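Local structure of 2-methyl-3-hydroxypyridine-5-carboxylic acid oxygenase (Mesorhizobium loti, 3ALJ) at residues T25-W35 with M305-E316. The protein probably uses FAD and molecular oxygen to open the ring of 2-methyl-3-hydroxypyridine-5-carboxylic acid, a step in vitamin B6 breakdown. Numbering follows the deposited sequence. Where two conformers were deposited one is given.
Sequences TAAIALKQNGW and MVNAFSLSQDLE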
ATOM      1  N   THR A  25       6.546  -8.737  -4.271  1.00  8.24           N
ATOM      2  CA  THR A  25       5.538  -9.767  -4.431  1.00  8.36           C
ATOM      3  C   THR A  25       5.711 -10.454  -5.749  1.00  9.27           C
ATOM      4  O   THR A  25       5.706 -11.707  -5.809  1.00  9.64           O
ATOM      5  CB  THR A  25       4.137  -9.096  -4.361  1.00  8.76           C
ATOM      6  OG1 THR A  25       3.872  -8.639  -3.022  1.00  8.83           O
ATOM      7  CG2 THR A  25       3.037 -10.163  -4.734  1.00  9.02           C
ATOM      8  N   ALA A  26       5.900  -9.691  -6.861  1.00  9.17           N
ATOM      9  CA  ALA A  26       6.096 -10.339  -8.148  1.00  8.68           C
ATOM     10  C   ALA A  26       7.333 -11.200  -8.143  1.00  8.53           C
ATOM     11  O   ALA A  26       7.283 -12.372  -8.650  1.00 10.02           O
ATOM     12  CB  ALA A  26       6.213  -9.224  -9.291  1.00 10.33           C
ATOM     13  N   ALA A  27       8.415 -10.712  -7.581  1.00  8.57           N
ATOM     14  CA  ALA A  27       9.631 -11.520  -7.559  1.00  8.18           C
ATOM     15  C   ALA A  27       9.517 -12.834  -6.805  1.00  7.60           C
ATOM     16  O   ALA A  27       9.964 -13.859  -7.285  1.00  9.90           O
ATOM     17  CB  ALA A  27      10.810 -10.696  -7.077  1.00  8.77           C
ATOM     18  N   ILE A  28       8.885 -12.805  -5.650  1.00  9.53           N
ATOM     19  CA  ILE A  28       8.733 -14.016  -4.845  1.00  8.86           C
ATOM     20  C   ILE A  28       7.836 -14.985  -5.573  1.00 10.17           C
ATOM     21  O   ILE A  28       8.161 -16.162  -5.657  1.00  9.55           O
ATOM     22  CB  ILE A  28       8.161 -13.643  -3.499  1.00  7.82           C
ATOM     23  CG1 ILE A  28       9.173 -12.943  -2.630  1.00  7.86           C
ATOM     24  CG2 ILE A  28       7.658 -14.929  -2.788  1.00  9.12           C
ATOM     25  CD1 ILE A  28       8.526 -12.180  -1.408  1.00  9.14           C
ATOM     26  N   ALA A  29       6.714 -14.469  -6.083  1.00  9.10           N
ATOM     27  CA  ALA A  29       5.723 -15.355  -6.735  1.00 10.43           C
ATOM     28  C   ALA A  29       6.319 -16.001  -7.968  1.00 11.83           C
ATOM     29  O   ALA A  29       6.205 -17.268  -8.191  1.00 11.79           O
ATOM     30  CB  ALA A  29       4.418 -14.670  -7.118  1.00 11.95           C
ATOM     31  N   LEU A  30       7.109 -15.249  -8.728  1.00 10.61           N
ATOM     32  CA  LEU A  30       7.712 -15.783  -9.965  1.00 10.19           C
ATOM     33  C   LEU A  30       8.776 -16.741  -9.544  1.00 10.52           C
ATOM     34  O   LEU A  30       8.868 -17.854 -10.142  1.00 11.05           O
ATOM     35  CB  LEU A  30       8.260 -14.601 -10.841  1.00 10.49           C
ATOM     36  CG  LEU A  30       7.174 -13.763 -11.415  1.00 10.80           C
ATOM     37  CD1 LEU A  30       7.876 -12.424 -11.927  1.00 11.02           C
ATOM     38  CD2 LEU A  30       6.412 -14.441 -12.534  1.00 12.14           C
ATOM     39  N   LYS A  31       9.612 -16.414  -8.540  1.00 11.13           N
ATOM     40  CA  LYS A  31      10.717 -17.343  -8.123  1.00 11.95           C
ATOM     41  C   LYS A  31      10.107 -18.681  -7.606  1.00 12.70           C
ATOM     42  O   LYS A  31      10.662 -19.760  -7.901  1.00 12.06           O
ATOM     43  CB  LYS A  31      11.620 -16.668  -7.063  1.00 10.79           C
ATOM     44  CG  LYS A  31      12.907 -17.437  -6.668  1.00 13.27           C
ATOM     45  CD  LYS A  31      13.922 -17.377  -7.876  1.00 12.87           C
ATOM     46  CE  LYS A  31      15.095 -18.161  -7.256  1.00 17.30           C
ATOM     47  NZ  LYS A  31      16.162 -18.296  -8.296  1.00 25.89           N
ATOM     48  N   GLN A  32       8.964 -18.613  -6.934  1.00 12.06           N
ATOM     49  CA  GLN A  32       8.362 -19.893  -6.421  1.00 13.19           C
ATOM     50  C   GLN A  32       7.881 -20.716  -7.567  1.00 12.75           C
ATOM     51  O   GLN A  32       7.892 -21.958  -7.425  1.00 13.44           O
ATOM     52  CB  GLN A  32       7.148 -19.544  -5.508  1.00 12.62           C
ATOM     53  CG  GLN A  32       7.536 -19.017  -4.164  1.00 12.31           C
ATOM     54  CD  GLN A  32       6.347 -18.719  -3.240  1.00 11.48           C
ATOM     55  OE1 GLN A  32       6.522 -18.739  -2.012  1.00 14.16           O
ATOM     56  NE2 GLN A  32       5.150 -18.486  -3.817  1.00 11.11           N
ATOM     57  N   ASN A  33       7.524 -20.129  -8.684  1.00 11.94           N
ATOM     58  CA  ASN A  33       7.133 -20.880  -9.864  1.00 12.38           C
ATOM     59  C   ASN A  33       8.314 -21.286 -10.776  1.00 12.95           C
ATOM     60  O   ASN A  33       8.055 -21.779 -11.901  1.00 15.46           O
ATOM     61  CB  ASN A  33       6.160 -20.016 -10.654  1.00 14.33           C
ATOM     62  CG  ASN A  33       4.768 -19.936  -9.971  1.00 15.55           C
ATOM     63  OD1 ASN A  33       3.854 -19.134 -10.383  1.00 16.65           O
ATOM     64  ND2 ASN A  33       4.547 -20.860  -9.043  1.00 17.25           N
ATOM     65  N   GLY A  34       9.533 -21.054 -10.343  1.00 12.27           N
ATOM     66  CA  GLY A  34      10.708 -21.569 -11.120  1.00 12.83           C
ATOM     67  C   GLY A  34      11.280 -20.530 -12.086  1.00 15.37           C
ATOM     68  O   GLY A  34      12.241 -20.838 -12.789  1.00 16.22           O
ATOM     69  N   TRP A  35      10.803 -19.280 -12.074  1.00 11.76           N
ATOM     70  CA  TRP A  35      11.485 -18.219 -12.878  1.00 12.18           C
ATOM     71  C   TRP A  35      12.850 -17.919 -12.287  1.00 11.76           C
ATOM     72  O   TRP A  35      13.090 -17.918 -11.090  1.00 14.53           O
ATOM     73  CB  TRP A  35      10.643 -16.938 -12.887  1.00 10.36           C
ATOM     74  CG  TRP A  35       9.403 -17.008 -13.655  1.00 11.50           C
ATOM     75  CD1 TRP A  35       8.158 -17.600 -13.332  1.00 13.14           C
ATOM     76  CD2 TRP A  35       9.217 -16.396 -14.918  1.00  8.49           C
ATOM     77  NE1 TRP A  35       7.294 -17.405 -14.310  1.00 11.55           N
ATOM     78  CE2 TRP A  35       7.882 -16.653 -15.335  1.00  9.99           C
ATOM     79  CE3 TRP A  35      10.043 -15.615 -15.763  1.00 10.15           C
ATOM     80  CZ2 TRP A  35       7.298 -16.164 -16.546  1.00 12.58           C
ATOM     81  CZ3 TRP A  35       9.452 -15.166 -16.972  1.00 10.15           C
ATOM     82  CH2 TRP A  35       8.127 -15.450 -17.367  1.00 12.11           C
ATOM     83  N   MET A 305      -0.352  -5.869  -4.534  1.00  7.16           N
ATOM     84  CA  MET A 305       0.082  -7.220  -4.203  1.00  8.02           C
ATOM     85  C   MET A 305      -0.813  -8.248  -4.875  1.00  7.35           C
ATOM     86  O   MET A 305      -0.275  -9.258  -5.406  1.00  7.66           O
ATOM     87  CB  MET A 305       0.074  -7.357  -2.680  1.00  7.45           C
ATOM     88  CG  MET A 305       1.226  -6.542  -2.082  1.00  8.95           C
ATOM     89  SD  MET A 305       1.177  -6.595  -0.220  1.00 10.62           S
ATOM     90  CE  MET A 305       1.735  -8.309   0.051  1.00 12.25           C
ATOM     91  N   VAL A 306      -2.122  -8.089  -4.818  1.00  7.24           N
ATOM     92  CA  VAL A 306      -3.060  -9.022  -5.590  1.00  7.82           C
ATOM     93  C   VAL A 306      -2.666  -9.035  -7.055  1.00  8.69           C
ATOM     94  O   VAL A 306      -2.607 -10.096  -7.642  1.00  9.35           O
ATOM     95  CB  VAL A 306      -4.510  -8.612  -5.390  1.00  7.61           C
ATOM     96  CG1 VAL A 306      -5.444  -9.297  -6.409  1.00  8.77           C
ATOM     97  CG2 VAL A 306      -4.954  -9.060  -3.954  1.00  8.91           C
ATOM     98  N   ASN A 307      -2.436  -7.872  -7.654  1.00  7.67           N
ATOM     99  CA  ASN A 307      -2.094  -7.849  -9.114  1.00  7.70           C
ATOM    100  C   ASN A 307      -0.767  -8.453  -9.406  1.00  8.64           C
ATOM    101  O   ASN A 307      -0.690  -9.228 -10.378  1.00  8.44           O
ATOM    102  CB  ASN A 307      -2.240  -6.412  -9.619  1.00  8.66           C
ATOM    103  CG  ASN A 307      -3.645  -5.869  -9.532  1.00  9.14           C
ATOM    104  OD1 ASN A 307      -3.861  -4.588  -9.537  1.00 12.85           O
ATOM    105  ND2 ASN A 307      -4.559  -6.698  -9.455  1.00  6.96           N
ATOM    106  N   ALA A 308       0.216  -8.269  -8.534  1.00  7.55           N
ATOM    107  CA  ALA A 308       1.499  -8.882  -8.790  1.00  8.11           C
ATOM    108  C   ALA A 308       1.401 -10.389  -8.656  1.00  9.54           C
ATOM    109  O   ALA A 308       1.970 -11.195  -9.448  1.00  9.88           O
ATOM    110  CB  ALA A 308       2.519  -8.307  -7.845  1.00 11.16           C
ATOM    111  N   PHE A 309       0.665 -10.870  -7.623  1.00  8.83           N
ATOM    112  CA  PHE A 309       0.565 -12.306  -7.493  1.00  8.20           C
ATOM    113  C   PHE A 309      -0.248 -12.895  -8.596  1.00  9.47           C
ATOM    114  O   PHE A 309       0.126 -13.993  -9.100  1.00 11.18           O
ATOM    115  CB  PHE A 309      -0.140 -12.602  -6.091  1.00  9.55           C
ATOM    116  CG  PHE A 309      -0.106 -14.072  -5.710  1.00  7.68           C
ATOM    117  CD1 PHE A 309       1.021 -14.595  -5.086  1.00 12.04           C
ATOM    118  CD2 PHE A 309      -1.191 -14.883  -6.086  1.00 10.64           C
ATOM    119  CE1 PHE A 309       1.062 -15.955  -4.778  1.00 14.50           C
ATOM    120  CE2 PHE A 309      -1.185 -16.267  -5.768  1.00 11.70           C
ATOM    121  CZ  PHE A 309      -0.074 -16.788  -5.168  1.00 13.99           C
ATOM    122  N   SER A 310      -1.297 -12.209  -9.007  1.00  9.77           N
ATOM    123  CA  SER A 310      -2.168 -12.671 -10.102  1.00  8.66           C
ATOM    124  C   SER A 310      -1.388 -12.759 -11.410  1.00 10.16           C
ATOM    125  O   SER A 310      -1.661 -13.667 -12.236  1.00 11.09           O
ATOM    126  CB  SER A 310      -3.347 -11.739 -10.314  1.00  9.37           C
ATOM    127  OG  SER A 310      -4.170 -11.807  -9.121  1.00 10.96           O
ATOM    128  N   LEU A 311      -0.455 -11.860 -11.645  1.00 10.77           N
ATOM    129  CA  LEU A 311       0.441 -11.921 -12.856  1.00  9.44           C
ATOM    130  C   LEU A 311       1.101 -13.256 -12.879  1.00 10.19           C
ATOM    131  O   LEU A 311       1.187 -13.942 -13.964  1.00 11.01           O
ATOM    132  CB  LEU A 311       1.464 -10.703 -12.793  1.00  9.48           C
ATOM    133  CG  LEU A 311       2.419 -10.713 -14.008  1.00  9.83           C
ATOM    134  CD1 LEU A 311       1.719 -10.511 -15.326  1.00 13.24           C
ATOM    135  CD2 LEU A 311       3.386  -9.555 -13.751  1.00 13.16           C
ATOM    136  N   SER A 312       1.694 -13.645 -11.767  1.00 10.94           N
ATOM    137  CA  SER A 312       2.373 -14.953 -11.667  0.50  9.65           C
ATOM    138  C   SER A 312       1.469 -16.115 -12.003  1.00 11.40           C
ATOM    139  O   SER A 312       1.916 -17.076 -12.658  1.00 12.90           O
ATOM    140  CB  SER A 312       3.121 -15.146 -10.308  0.50  9.57           C
ATOM    141  OG  SER A 312       2.270 -15.562  -9.232  0.50  8.27           O
ATOM    142  N   GLN A 313       0.222 -16.024 -11.564  1.00 11.70           N
ATOM    143  CA  GLN A 313      -0.765 -17.092 -11.868  1.00 13.11           C
ATOM    144  C   GLN A 313      -1.013 -17.179 -13.358  1.00 12.98           C
ATOM    145  O   GLN A 313      -0.959 -18.312 -13.924  1.00 13.63           O
ATOM    146  CB  GLN A 313      -2.071 -16.809 -11.166  1.00 12.00           C
ATOM    147  CG  GLN A 313      -2.014 -16.930  -9.623  1.00 10.65           C
ATOM    148  CD  GLN A 313      -3.350 -16.543  -9.058  1.00  9.90           C
ATOM    149  OE1 GLN A 313      -4.011 -15.572  -9.459  1.00 11.36           O
ATOM    150  NE2 GLN A 313      -3.754 -17.306  -8.037  1.00 13.04           N
ATOM    151  N   ASP A 314      -1.192 -16.063 -14.056  1.00 12.07           N
ATOM    152  CA  ASP A 314      -1.511 -16.147 -15.472  1.00 11.55           C
ATOM    153  C   ASP A 314      -0.311 -16.584 -16.280  1.00 12.48           C
ATOM    154  O   ASP A 314      -0.591 -17.158 -17.401  1.00 13.68           O
ATOM    155  CB  ASP A 314      -2.054 -14.793 -15.937  1.00 12.25           C
ATOM    156  CG  ASP A 314      -3.494 -14.653 -15.711  1.00 15.83           C
ATOM    157  OD1 ASP A 314      -4.225 -15.254 -16.535  1.00 19.26           O
ATOM    158  OD2 ASP A 314      -4.017 -13.906 -14.844  1.00 16.23           O
ATOM    159  N   LEU A 315       0.916 -16.470 -15.769  1.00 12.58           N
ATOM    160  CA  LEU A 315       2.125 -16.878 -16.465  1.00 12.75           C
ATOM    161  C   LEU A 315       2.291 -18.382 -16.351  1.00 13.25           C
ATOM    162  O   LEU A 315       3.242 -18.928 -16.956  1.00 15.13           O
ATOM    163  CB  LEU A 315       3.381 -16.123 -15.951  1.00 13.45           C
ATOM    164  CG  LEU A 315       3.325 -14.686 -16.485  1.00 10.51           C
ATOM    165  CD1 LEU A 315       4.260 -13.849 -15.553  1.00 12.91           C
ATOM    166  CD2 LEU A 315       3.839 -14.637 -17.970  1.00 13.00           C
ATOM    167  N   GLU A 316       1.391 -19.099 -15.628  1.00 13.43           N
ATOM    168  CA  GLU A 316       1.530 -20.570 -15.489  1.00 14.97           C
ATOM    169  C   GLU A 316       0.557 -21.218 -16.449  1.00 18.60           C
ATOM    170  O   GLU A 316       0.372 -22.458 -16.280  1.00 22.60           O
ATOM    171  CB  GLU A 316       1.140 -21.018 -14.006  1.00 13.64           C
ATOM    172  CG  GLU A 316       2.180 -20.654 -12.994  1.00 17.38           C
ATOM    173  CD  GLU A 316       3.510 -21.276 -13.405  1.00 22.93           C
ATOM    174  OE1 GLU A 316       3.620 -22.528 -13.447  1.00 29.05           O
ATOM    175  OE2 GLU A 316       4.449 -20.539 -13.753  1.00 18.80           O
TER
HETATM  176  O   HOH W   1       1.688 -18.114  -8.304  1.00 25.90           O
HETATM  177  O   HOH W   2       4.608 -17.886 -13.140  1.00 14.60           O
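In the FAD-binding domain, the helix that follows the first strand of the Rossmann-type unit packs against helix 300-314. Both lie against strand 151-154 of the mixed sheet, where Leu-30, Trp-35 and Leu-315 all touch Leu-151. Over 25-32 and 305-314 the helices run nearly parallel, their axes 8.2 Å apart at closest approach and crossing at -24°. Small residues permit this close approach: CB of Ala-26 and CB of Ala-308 are 4.1 Å apart. CB of Ala-29 lies 3.5 Å from CB of Ser-312, in the conformer given. At the FAD-facing end, Thr-25 crosses Met-305 at about a right angle. Its chi1 of -70° sets OG1 beside the backbone N and leaves CG2 anti to that N, where CG2 reaches O of Met-305 and CB of Ala-308, the latter at 3.7 Å. Its OG1 lies beside CG of Met-305 and is hydrogen-bonded to Phe-21 O. A glycine in place of Thr-25 would probably leave a gap beside Ala-308 and Met-305 and deprive Phe-21 O of its hydroxyl partner. Further along, CD2 of Leu-30 sits over one face of the Trp-35 ring, toward its rim, and also meets CD1 of Leu-315 at 3.8 Å. Gly-34, with positive phi, completes a Schellman motif that ends the first helix and leads into Trp-35. No direct hydrogen bond joins the segments; two waters do so instead. Water 2 accepts from NE1 of Trp-35 and lies within hydrogen-bonding distance of O of Ser-312 and OE2 of Glu-316, whose carboxylate also forms a salt bridge with Arg-12. In the conformer given, Ser-312 OG donates to a lone pair of Phe-309 O, lying in the plane of that carbonyl. In this conformer water 1 bridges the segments, donating to Ser-312 OG at 2.8 Å and to Asn-33 OD1 at 3.2 Å.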